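Local coordinates for Serine/threonine-protein kinase/endoribonuclease IRE1 (Saccharomyces cerevisiae, PDB 2BE1) that senses unfolded proteins in the lumen of the endoplasmic reticulum through this lumenal domain, switching on its own endoribonuclease to splice HAC1 precursor mRNA, at residues M214-L225 with R235-I245; E57-G65 with W290-F298. All blocks are in the same frame, centred on the assembly; numbering follows the deposited sequence.

Contact 1 of 2, residues M214-L225 with R235-I245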
loop_
_atom_site.group_PDB
_atom_site.type_symbol
_atom_site.label_atom_id
_atom_site.label_comp_id
_atom_site.label_asym_id
_atom_site.label_seq_id
_atom_site.Cartn_x
_atom_site.Cartn_y
_atom_site.Cartn_z
ATOM N N MET A 214 -35.218 -2.444 -10.529
ATOM C CA MET A 214 -34.720 -1.188 -9.942
ATOM C C MET A 214 -33.309 -0.850 -10.350
ATOM O O MET A 214 -32.633 -1.588 -11.097
ATOM C CB MET A 214 -34.788 -1.197 -8.384
ATOM C CG MET A 214 -36.067 -0.642 -7.747
ATOM S SD MET A 214 -36.828 0.669 -8.763
ATOM C CE MET A 214 -37.755 -0.324 -9.987
ATOM N N CYS A 215 -32.836 0.249 -9.787
ATOM C CA CYS A 215 -31.684 0.894 -10.333
ATOM C C CYS A 215 -31.541 2.280 -9.631
ATOM O O CYS A 215 -32.276 3.237 -9.945
ATOM C CB CYS A 215 -31.997 1.008 -11.814
ATOM S SG CYS A 215 -31.115 2.301 -12.489
ATOM N N ILE A 216 -30.671 2.384 -8.634
ATOM C CA ILE A 216 -30.815 3.528 -7.782
ATOM C C ILE A 216 -29.490 4.295 -7.863
ATOM O O ILE A 216 -28.493 3.681 -8.166
ATOM C CB ILE A 216 -31.251 3.172 -6.351
ATOM C CG1 ILE A 216 -30.046 3.247 -5.501
ATOM C CG2 ILE A 216 -31.850 1.768 -6.158
ATOM C CD1 ILE A 216 -30.318 3.936 -4.244
ATOM N N ALA A 217 -29.506 5.622 -7.650
ATOM C CA ALA A 217 -28.339 6.507 -7.814
ATOM C C ALA A 217 -28.382 7.717 -6.864
ATOM O O ALA A 217 -29.446 8.074 -6.388
ATOM C CB ALA A 217 -28.255 7.005 -9.236
ATOM N N PRO A 218 -27.214 8.348 -6.563
ATOM C CA PRO A 218 -27.230 9.609 -5.858
ATOM C C PRO A 218 -27.787 10.721 -6.682
ATOM O O PRO A 218 -27.440 10.869 -7.849
ATOM C CB PRO A 218 -25.754 9.861 -5.536
ATOM C CG PRO A 218 -25.076 9.098 -6.322
ATOM C CD PRO A 218 -25.832 7.914 -6.739
ATOM N N PHE A 219 -28.644 11.474 -6.026
ATOM C CA PHE A 219 -29.510 12.456 -6.624
ATOM C C PHE A 219 -29.454 13.718 -5.794
ATOM O O PHE A 219 -28.805 13.728 -4.747
ATOM C CB PHE A 219 -30.973 11.942 -6.599
ATOM C CG PHE A 219 -31.930 12.780 -7.437
ATOM C CD1 PHE A 219 -31.565 13.202 -8.747
ATOM C CD2 PHE A 219 -33.170 13.140 -6.941
ATOM C CE1 PHE A 219 -32.432 13.982 -9.535
ATOM C CE2 PHE A 219 -34.058 13.913 -7.704
ATOM C CZ PHE A 219 -33.699 14.333 -9.004
ATOM N N ARG A 220 -30.205 14.745 -6.210
ATOM C CA ARG A 220 -30.047 16.117 -5.706
ATOM C C ARG A 220 -30.362 16.218 -4.207
ATOM O O ARG A 220 -31.125 15.397 -3.663
ATOM C CB ARG A 220 -30.798 17.095 -6.602
ATOM C CG ARG A 220 -31.497 18.223 -5.929
ATOM C CD ARG A 220 -33.028 18.050 -5.953
ATOM N NE ARG A 220 -33.564 18.246 -7.301
ATOM C CZ ARG A 220 -34.827 17.963 -7.679
ATOM N NH1 ARG A 220 -35.727 17.470 -6.795
ATOM N NH2 ARG A 220 -35.223 18.174 -8.949
ATOM N N ASP A 221 -29.696 17.148 -3.523
ATOM C CA ASP A 221 -30.021 17.360 -2.123
ATOM C C ASP A 221 -29.769 16.189 -1.239
ATOM O O ASP A 221 -30.661 15.811 -0.495
ATOM C CB ASP A 221 -31.484 17.779 -1.951
ATOM C CG ASP A 221 -31.734 19.245 -2.401
ATOM O OD1 ASP A 221 -30.695 19.997 -2.520
ATOM O OD2 ASP A 221 -32.944 19.638 -2.650
ATOM N N LYS A 222 -28.537 15.685 -1.284
ATOM C CA LYS A 222 -28.146 14.494 -0.501
ATOM C C LYS A 222 -29.278 13.459 -0.478
ATOM O O LYS A 222 -29.826 13.129 0.614
ATOM C CB LYS A 222 -27.780 14.827 0.944
ATOM C CG LYS A 222 -26.806 15.946 1.139
ATOM C CD LYS A 222 -27.520 17.318 1.458
ATOM C CE LYS A 222 -26.589 18.362 2.132
ATOM N NZ LYS A 222 -25.701 17.664 3.112
ATOM N N SER A 223 -29.653 12.973 -1.662
ATOM C CA SER A 223 -30.689 11.957 -1.717
ATOM C C SER A 223 -30.386 10.813 -2.670
ATOM O O SER A 223 -29.479 10.884 -3.513
ATOM C CB SER A 223 -31.960 12.578 -2.166
ATOM O OG SER A 223 -31.767 13.007 -3.476
ATOM N N LEU A 224 -31.156 9.750 -2.530
ATOM C CA LEU A 224 -31.117 8.661 -3.497
ATOM C C LEU A 224 -32.366 8.705 -4.372
ATOM O O LEU A 224 -33.490 8.861 -3.882
ATOM C CB LEU A 224 -30.998 7.289 -2.805
ATOM C CG LEU A 224 -29.591 6.710 -2.510
ATOM C CD1 LEU A 224 -28.402 7.532 -3.016
ATOM C CD2 LEU A 224 -29.364 6.329 -1.031
ATOM N N LEU A 225 -32.155 8.574 -5.675
ATOM C CA LEU A 225 -33.231 8.435 -6.621
ATOM C C LEU A 225 -33.133 7.059 -7.276
ATOM O O LEU A 225 -32.090 6.710 -7.792
ATOM C CB LEU A 225 -33.120 9.537 -7.662
ATOM C CG LEU A 225 -33.866 9.273 -8.959
ATOM C CD1 LEU A 225 -35.340 9.414 -8.701
ATOM C CD2 LEU A 225 -33.466 10.295 -10.005
ATOM N N ARG A 235 -39.004 6.191 -9.505
ATOM C CA ARG A 235 -39.964 5.446 -8.719
ATOM C C ARG A 235 -39.913 5.868 -7.296
ATOM O O ARG A 235 -40.956 6.177 -6.740
ATOM C CB ARG A 235 -39.768 3.968 -8.827
ATOM C CG ARG A 235 -39.624 3.559 -10.225
ATOM C CD ARG A 235 -40.923 3.668 -10.998
ATOM N NE ARG A 235 -40.660 3.408 -12.413
ATOM C CZ ARG A 235 -41.563 3.431 -13.391
ATOM N NH1 ARG A 235 -42.841 3.725 -13.162
ATOM N NH2 ARG A 235 -41.156 3.163 -14.623
ATOM N N TRP A 236 -38.749 5.912 -6.669
ATOM C CA TRP A 236 -38.764 6.508 -5.352
ATOM C C TRP A 236 -37.643 7.510 -5.180
ATOM O O TRP A 236 -36.656 7.464 -5.882
ATOM C CB TRP A 236 -38.892 5.469 -4.219
ATOM C CG TRP A 236 -37.825 4.452 -4.102
ATOM C CD1 TRP A 236 -37.946 3.104 -4.261
ATOM C CD2 TRP A 236 -36.468 4.674 -3.744
ATOM N NE1 TRP A 236 -36.742 2.465 -4.058
ATOM C CE2 TRP A 236 -35.820 3.413 -3.734
ATOM C CE3 TRP A 236 -35.723 5.827 -3.428
ATOM C CZ2 TRP A 236 -34.480 3.275 -3.440
ATOM C CZ3 TRP A 236 -34.361 5.686 -3.134
ATOM C CH2 TRP A 236 -33.757 4.413 -3.150
ATOM N N VAL A 237 -37.828 8.467 -4.283
ATOM C CA VAL A 237 -36.718 9.316 -3.839
ATOM C C VAL A 237 -36.503 9.163 -2.309
ATOM O O VAL A 237 -37.432 9.151 -1.521
ATOM C CB VAL A 237 -36.940 10.782 -4.284
ATOM C CG1 VAL A 237 -35.781 11.636 -3.906
ATOM C CG2 VAL A 237 -37.119 10.829 -5.749
ATOM N N SER A 238 -35.265 9.032 -1.881
ATOM C CA SER A 238 -34.992 8.800 -0.470
ATOM C C SER A 238 -35.090 10.092 0.335
ATOM O O SER A 238 -35.086 11.188 -0.249
ATOM C CB SER A 238 -33.569 8.361 -0.362
ATOM O OG SER A 238 -32.743 9.522 -0.534
ATOM N N PRO A 239 -35.076 9.988 1.675
ATOM C CA PRO A 239 -35.004 11.194 2.471
ATOM C C PRO A 239 -33.570 11.756 2.444
ATOM O O PRO A 239 -32.734 11.242 1.668
ATOM C CB PRO A 239 -35.403 10.726 3.875
ATOM C CG PRO A 239 -35.431 9.294 3.873
ATOM C CD PRO A 239 -35.051 8.789 2.515
ATOM N N THR A 240 -33.269 12.784 3.248
ATOM C CA THR A 240 -31.937 13.332 3.162
ATOM C C THR A 240 -30.892 12.612 3.967
ATOM O O THR A 240 -31.158 12.142 5.093
ATOM C CB THR A 240 -31.866 14.743 3.527
ATOM O OG1 THR A 240 -32.359 15.434 2.423
ATOM C CG2 THR A 240 -30.405 15.169 3.592
ATOM N N PHE A 241 -29.692 12.531 3.409
ATOM C CA PHE A 241 -28.611 11.967 4.167
ATOM C C PHE A 241 -27.720 13.126 4.627
ATOM O O PHE A 241 -27.687 14.231 3.961
ATOM C CB PHE A 241 -27.837 11.015 3.295
ATOM C CG PHE A 241 -28.626 9.825 2.865
ATOM C CD1 PHE A 241 -29.332 9.835 1.655
ATOM C CD2 PHE A 241 -28.620 8.654 3.656
ATOM C CE1 PHE A 241 -30.011 8.699 1.232
ATOM C CE2 PHE A 241 -29.291 7.495 3.247
ATOM C CZ PHE A 241 -29.994 7.502 2.038
ATOM N N PRO A 242 -27.014 12.912 5.768
ATOM C CA PRO A 242 -26.085 13.899 6.301
ATOM C C PRO A 242 -25.053 14.407 5.292
ATOM O O PRO A 242 -24.418 15.404 5.549
ATOM C CB PRO A 242 -25.419 13.152 7.441
ATOM C CG PRO A 242 -25.716 11.748 7.153
ATOM C CD PRO A 242 -27.074 11.755 6.653
ATOM N N GLY A 243 -24.887 13.746 4.164
ATOM C CA GLY A 243 -23.968 14.257 3.160
ATOM C C GLY A 243 -24.286 13.603 1.824
ATOM O O GLY A 243 -25.075 12.577 1.772
ATOM N N ILE A 244 -23.721 14.163 0.730
ATOM C CA ILE A 244 -24.084 13.586 -0.557
ATOM C C ILE A 244 -23.602 12.116 -0.703
ATOM O O ILE A 244 -22.538 11.743 -0.200
ATOM C CB ILE A 244 -23.893 14.474 -1.746
ATOM C CG1 ILE A 244 -23.298 13.662 -2.821
ATOM C CG2 ILE A 244 -23.066 15.731 -1.518
ATOM C CD1 ILE A 244 -23.527 14.382 -4.130
ATOM N N ILE A 245 -24.449 11.250 -1.267
ATOM C CA ILE A 245 -24.134 9.817 -1.276
ATOM C C ILE A 245 -23.308 9.411 -2.443
ATOM O O ILE A 245 -23.718 9.561 -3.608
ATOM C CB ILE A 245 -25.318 8.943 -1.167
ATOM C CG1 ILE A 245 -25.476 8.749 0.301
ATOM C CG2 ILE A 245 -25.049 7.551 -1.752
ATOM C CD1 ILE A 245 -26.828 8.552 0.594
#

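Contact 2 of 2, residues E57-G65 with W290-F298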
loop_
_atom_site.group_PDB
_atom_site.type_symbol
_atom_site.label_atom_id
_atom_site.label_comp_id
_atom_site.label_asym_id
_atom_site.label_seq_id
_atom_site.Cartn_x
_atom_site.Cartn_y
_atom_site.Cartn_z
ATOM N N GLU A 57 -5.816 28.796 -5.964
ATOM C CA GLU A 57 -5.850 27.400 -6.349
ATOM C C GLU A 57 -6.249 26.564 -5.203
ATOM O O GLU A 57 -5.910 26.877 -4.062
ATOM C CB GLU A 57 -4.466 26.893 -6.602
ATOM C CG GLU A 57 -3.747 27.474 -7.702
ATOM C CD GLU A 57 -2.418 26.893 -7.647
ATOM O OE1 GLU A 57 -2.287 25.982 -6.797
ATOM O OE2 GLU A 57 -1.530 27.311 -8.420
ATOM N N THR A 58 -6.830 25.420 -5.532
ATOM C CA THR A 58 -7.227 24.500 -4.538
ATOM C C THR A 58 -7.172 23.063 -5.061
ATOM O O THR A 58 -7.398 22.800 -6.254
ATOM C CB THR A 58 -8.578 24.939 -4.055
ATOM O OG1 THR A 58 -8.825 24.429 -2.745
ATOM C CG2 THR A 58 -9.607 24.496 -5.000
ATOM N N LEU A 59 -6.829 22.136 -4.172
ATOM C CA LEU A 59 -6.754 20.726 -4.541
ATOM C C LEU A 59 -8.072 20.069 -4.325
ATOM O O LEU A 59 -8.694 20.311 -3.285
ATOM C CB LEU A 59 -5.728 19.988 -3.703
ATOM C CG LEU A 59 -5.296 18.637 -4.279
ATOM C CD1 LEU A 59 -5.012 18.719 -5.761
ATOM C CD2 LEU A 59 -4.103 18.103 -3.573
ATOM N N ILE A 60 -8.495 19.237 -5.277
ATOM C CA ILE A 60 -9.822 18.662 -5.242
ATOM C C ILE A 60 -9.759 17.247 -5.691
ATOM O O ILE A 60 -9.264 16.987 -6.789
ATOM C CB ILE A 60 -10.745 19.383 -6.220
ATOM C CG1 ILE A 60 -10.866 20.847 -5.814
ATOM C CG2 ILE A 60 -12.139 18.739 -6.240
ATOM C CD1 ILE A 60 -11.287 21.728 -6.858
ATOM N N ILE A 61 -10.276 16.311 -4.882
ATOM C CA ILE A 61 -10.393 14.889 -5.357
ATOM C C ILE A 61 -11.804 14.336 -5.468
ATOM O O ILE A 61 -12.751 14.746 -4.748
ATOM C CB ILE A 61 -9.625 13.954 -4.512
ATOM C CG1 ILE A 61 -10.317 13.845 -3.181
ATOM C CG2 ILE A 61 -8.166 14.474 -4.321
ATOM C CD1 ILE A 61 -9.309 13.703 -2.101
ATOM N N GLU A 62 -11.981 13.439 -6.418
ATOM C CA GLU A 62 -13.297 12.840 -6.531
ATOM C C GLU A 62 -13.260 11.654 -5.568
ATOM O O GLU A 62 -12.391 10.769 -5.683
ATOM C CB GLU A 62 -13.632 12.401 -7.943
ATOM C CG GLU A 62 -14.874 11.560 -8.007
ATOM C CD GLU A 62 -15.200 11.135 -9.419
ATOM O OE1 GLU A 62 -16.381 11.212 -9.879
ATOM O OE2 GLU A 62 -14.249 10.743 -10.096
ATOM N N PRO A 63 -14.166 11.640 -4.578
ATOM C CA PRO A 63 -14.086 10.616 -3.559
ATOM C C PRO A 63 -14.699 9.397 -4.147
ATOM O O PRO A 63 -15.870 9.109 -3.890
ATOM C CB PRO A 63 -15.009 11.137 -2.467
ATOM C CG PRO A 63 -16.001 11.866 -3.172
ATOM C CD PRO A 63 -15.305 12.535 -4.348
ATOM N N PHE A 64 -13.986 8.690 -4.989
ATOM C CA PHE A 64 -14.660 7.582 -5.601
ATOM C C PHE A 64 -13.646 6.780 -6.349
ATOM O O PHE A 64 -12.712 7.323 -6.935
ATOM C CB PHE A 64 -15.800 8.028 -6.508
ATOM C CG PHE A 64 -16.319 6.933 -7.329
ATOM C CD1 PHE A 64 -17.295 6.094 -6.838
ATOM C CD2 PHE A 64 -15.771 6.651 -8.588
ATOM C CE1 PHE A 64 -17.772 5.006 -7.636
ATOM C CE2 PHE A 64 -16.257 5.558 -9.385
ATOM C CZ PHE A 64 -17.244 4.753 -8.912
ATOM N N GLY A 65 -13.799 5.479 -6.309
ATOM C CA GLY A 65 -12.818 4.654 -6.919
ATOM C C GLY A 65 -11.419 4.924 -6.426
ATOM O O GLY A 65 -11.179 5.022 -5.211
ATOM N N TRP A 290 -12.474 20.474 -0.634
ATOM C CA TRP A 290 -13.195 20.484 -1.916
ATOM C C TRP A 290 -13.259 19.124 -2.558
ATOM O O TRP A 290 -12.226 18.459 -2.685
ATOM C CB TRP A 290 -12.507 21.475 -2.911
ATOM C CG TRP A 290 -12.917 22.830 -2.546
ATOM C CD1 TRP A 290 -12.249 23.705 -1.731
ATOM C CD2 TRP A 290 -14.189 23.437 -2.837
ATOM N NE1 TRP A 290 -13.014 24.821 -1.529
ATOM C CE2 TRP A 290 -14.207 24.689 -2.182
ATOM C CE3 TRP A 290 -15.299 23.042 -3.600
ATOM C CZ2 TRP A 290 -15.264 25.550 -2.259
ATOM C CZ3 TRP A 290 -16.350 23.878 -3.676
ATOM C CH2 TRP A 290 -16.321 25.150 -3.016
ATOM N N PHE A 291 -14.416 18.714 -3.040
ATOM C CA PHE A 291 -14.430 17.447 -3.817
ATOM C C PHE A 291 -15.184 17.524 -5.127
ATOM O O PHE A 291 -16.102 18.382 -5.316
ATOM C CB PHE A 291 -14.979 16.269 -2.998
ATOM C CG PHE A 291 -16.454 16.417 -2.633
ATOM C CD1 PHE A 291 -17.466 16.139 -3.579
ATOM C CD2 PHE A 291 -16.851 16.860 -1.334
ATOM C CE1 PHE A 291 -18.859 16.273 -3.200
ATOM C CE2 PHE A 291 -18.226 17.009 -1.003
ATOM C CZ PHE A 291 -19.202 16.698 -1.921
ATOM N N ALA A 292 -14.810 16.618 -6.027
ATOM C CA ALA A 292 -15.453 16.615 -7.357
ATOM C C ALA A 292 -16.321 15.378 -7.571
ATOM O O ALA A 292 -16.057 14.321 -6.989
ATOM C CB ALA A 292 -14.432 16.676 -8.417
ATOM N N LEU A 293 -17.338 15.511 -8.414
ATOM C CA LEU A 293 -18.132 14.384 -8.846
ATOM C C LEU A 293 -18.263 14.536 -10.357
ATOM O O LEU A 293 -18.963 15.426 -10.862
ATOM C CB LEU A 293 -19.488 14.353 -8.119
ATOM C CG LEU A 293 -19.422 14.474 -6.587
ATOM C CD1 LEU A 293 -20.747 14.365 -6.053
ATOM C CD2 LEU A 293 -18.682 13.369 -5.975
ATOM N N SER A 294 -17.532 13.694 -11.079
ATOM C CA SER A 294 -17.551 13.679 -12.551
ATOM C C SER A 294 -18.892 13.231 -13.011
ATOM O O SER A 294 -19.592 12.469 -12.299
ATOM C CB SER A 294 -16.583 12.634 -13.067
ATOM O OG SER A 294 -16.917 11.310 -12.642
ATOM N N SER A 295 -19.285 13.613 -14.203
ATOM C CA SER A 295 -20.548 13.033 -14.634
ATOM C C SER A 295 -20.387 11.551 -15.089
ATOM O O SER A 295 -21.415 10.838 -15.224
ATOM C CB SER A 295 -21.183 13.863 -15.712
ATOM O OG SER A 295 -20.222 14.032 -16.740
ATOM N N GLN A 296 -19.140 11.082 -15.313
ATOM C CA GLN A 296 -18.922 9.651 -15.566
ATOM C C GLN A 296 -19.512 8.908 -14.392
ATOM O O GLN A 296 -20.405 8.079 -14.524
ATOM C CB GLN A 296 -17.454 9.319 -15.619
ATOM C CG GLN A 296 -16.708 9.934 -16.784
ATOM C CD GLN A 296 -17.036 11.440 -16.931
ATOM O OE1 GLN A 296 -18.103 11.816 -17.450
ATOM N NE2 GLN A 296 -16.121 12.298 -16.478
ATOM N N ASN A 297 -19.051 9.263 -13.208
ATOM C CA ASN A 297 -19.516 8.593 -12.031
ATOM C C ASN A 297 -20.803 9.075 -11.475
ATOM O O ASN A 297 -21.440 8.339 -10.744
ATOM C CB ASN A 297 -18.431 8.623 -11.009
ATOM C CG ASN A 297 -17.182 8.043 -11.568
ATOM O OD1 ASN A 297 -17.228 7.207 -12.474
ATOM N ND2 ASN A 297 -16.051 8.498 -11.079
ATOM N N PHE A 298 -21.221 10.287 -11.779
ATOM C CA PHE A 298 -22.412 10.720 -11.073
ATOM C C PHE A 298 -23.340 11.509 -11.967
ATOM O O PHE A 298 -23.852 12.618 -11.553
ATOM C CB PHE A 298 -22.094 11.515 -9.801
ATOM C CG PHE A 298 -21.185 10.821 -8.865
ATOM C CD1 PHE A 298 -19.790 10.914 -9.021
ATOM C CD2 PHE A 298 -21.710 10.043 -7.843
ATOM C CE1 PHE A 298 -18.950 10.238 -8.127
ATOM C CE2 PHE A 298 -20.908 9.397 -6.918
ATOM C CZ PHE A 298 -19.522 9.500 -7.049
#

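Contact 1 of 2, residues M214-L225 with R235-I245
Arg235 CG lies near Met214 SD close to the start of the returning strand of a beta hairpin, whose first strand, 223-227, also pairs with 216-219 to make a three-stranded antiparallel sheet in the lumenal domain. The guanidinium of Arg235 forms a salt bridge with Asp228. A classic bulge sets Arg235 and Trp236 together opposite Ala226. The indole of Trp236 turns its edge to Leu224, whose CB lies in the ring plane 3.7 Å from CZ3, and Ile216 CD1 meets CH2 obliquely; NE1 is bound to Arg27 O. Val237 pairs with Leu225 in a non-hydrogen-bonded position, and Val237 CG2 meets Leu225 CD1 on the side of the sheet that also carries Phe219.

Ser238 shows how a strand pairing can pass from backbone to side chain. Its N donates to Leu224 O (2.7 Å), whereas Leu224 N gives its hydrogen to Ser238 OG along an almost straight line (2.6 Å, 177°). A chi1 of 76° sets OG between the backbone N and carbonyl carbon, from where it also donates to Pro239 O. With an alanine here, the buried N-H of Leu224 would probably be left without its acceptor and Pro239 O without the hydroxyl that donates to it.

Thr240 crosses Lys222 obliquely, CG2 against CB. Phe241 N then restores a backbone bond, to Lys222 O at 2.9 Å, and the Phe241 ring also meets His23 edge-to-face. Past Gly243, where the bent chain of Lys222 lies along the backbone, Ile245 packs on both branches of Leu224. Of these, CD2 also meets the aromatic ring, 3.3 Å from Phe241 CE1, while Leu224 CD1 lies 3.6 Å from Ile245 CG2.

Contact 2 of 2, residues E57-G65 with W290-F298
Glu62 reaches across to Ser294 and Asn297 and illustrates how one carboxylate oxygen can gather a loop around itself. CG stands anti to the backbone N (chi1 169°) and the chain stays extended, which carries OE1 to Ser294. The Ser294 hydroxyl donates to OE1 on its syn side at 2.8 Å, close to the carboxylate plane, while Ser294 N approaches the same oxygen from above that plane at 3.0 Å. Asn297 adds a weak bond from ND2, its amide turned only 26° from the carboxylate. Ser294 OG in turn accepts from Asn297 N, an ST motif that fixes the hydroxyl between two partners.

Beside this polar cluster the rings meet edge-to-face. Phe298 directs its edge at the face of Phe64, with centroids 5.6 Å apart and planes at 76°, and its own edge also carries Glu62 OE1 in plane. Asn297 CB lies over a face of Phe64, offset toward the rim.

Toward the strands the contact becomes apolar. Ile60 and Trp290 lie side by side and point the same way, Ile60 CG1 3.4 Å from Trp290 CB, while Ile60 CG2 packs on Ala292 CB. Pro63, centre of an inverse gamma turn, crosses Leu293 at about a right angle.

A single backbone bridge pairs Ile61 with Phe291, with Ala292 N donating to Ile61 O at 3.1 Å. Strand 57-61 is otherwise paired with 68-73 and strand 290-294 with 280-284, so the contact links the edges of two sheets, and Phe298 stands at the N-cap position immediately before helix 299-303.

In the fold
The two contacts illustrate local and long-range construction within one domain. Contact 1 closes a hairpin from residues close in sequence and is only partly buried, its centre about 14 Å from that of the chain; contact 2, with its centre about 8 Å away, is buried and joins segments more than 220 residues apart, enclosing contact 1 in its loop. Backbone pairing and mixed aliphatic and aromatic packing dominate the first, whereas the second relies on a buried carboxylate, an aromatic pair and a lone strand bridge. Their centres lie about 18 Å apart, yet they touch: Ile244 packs on Leu293 and Phe291, and Pro218 on Phe298, so the post-hairpin loop and strand 216-219 pack against 290-298.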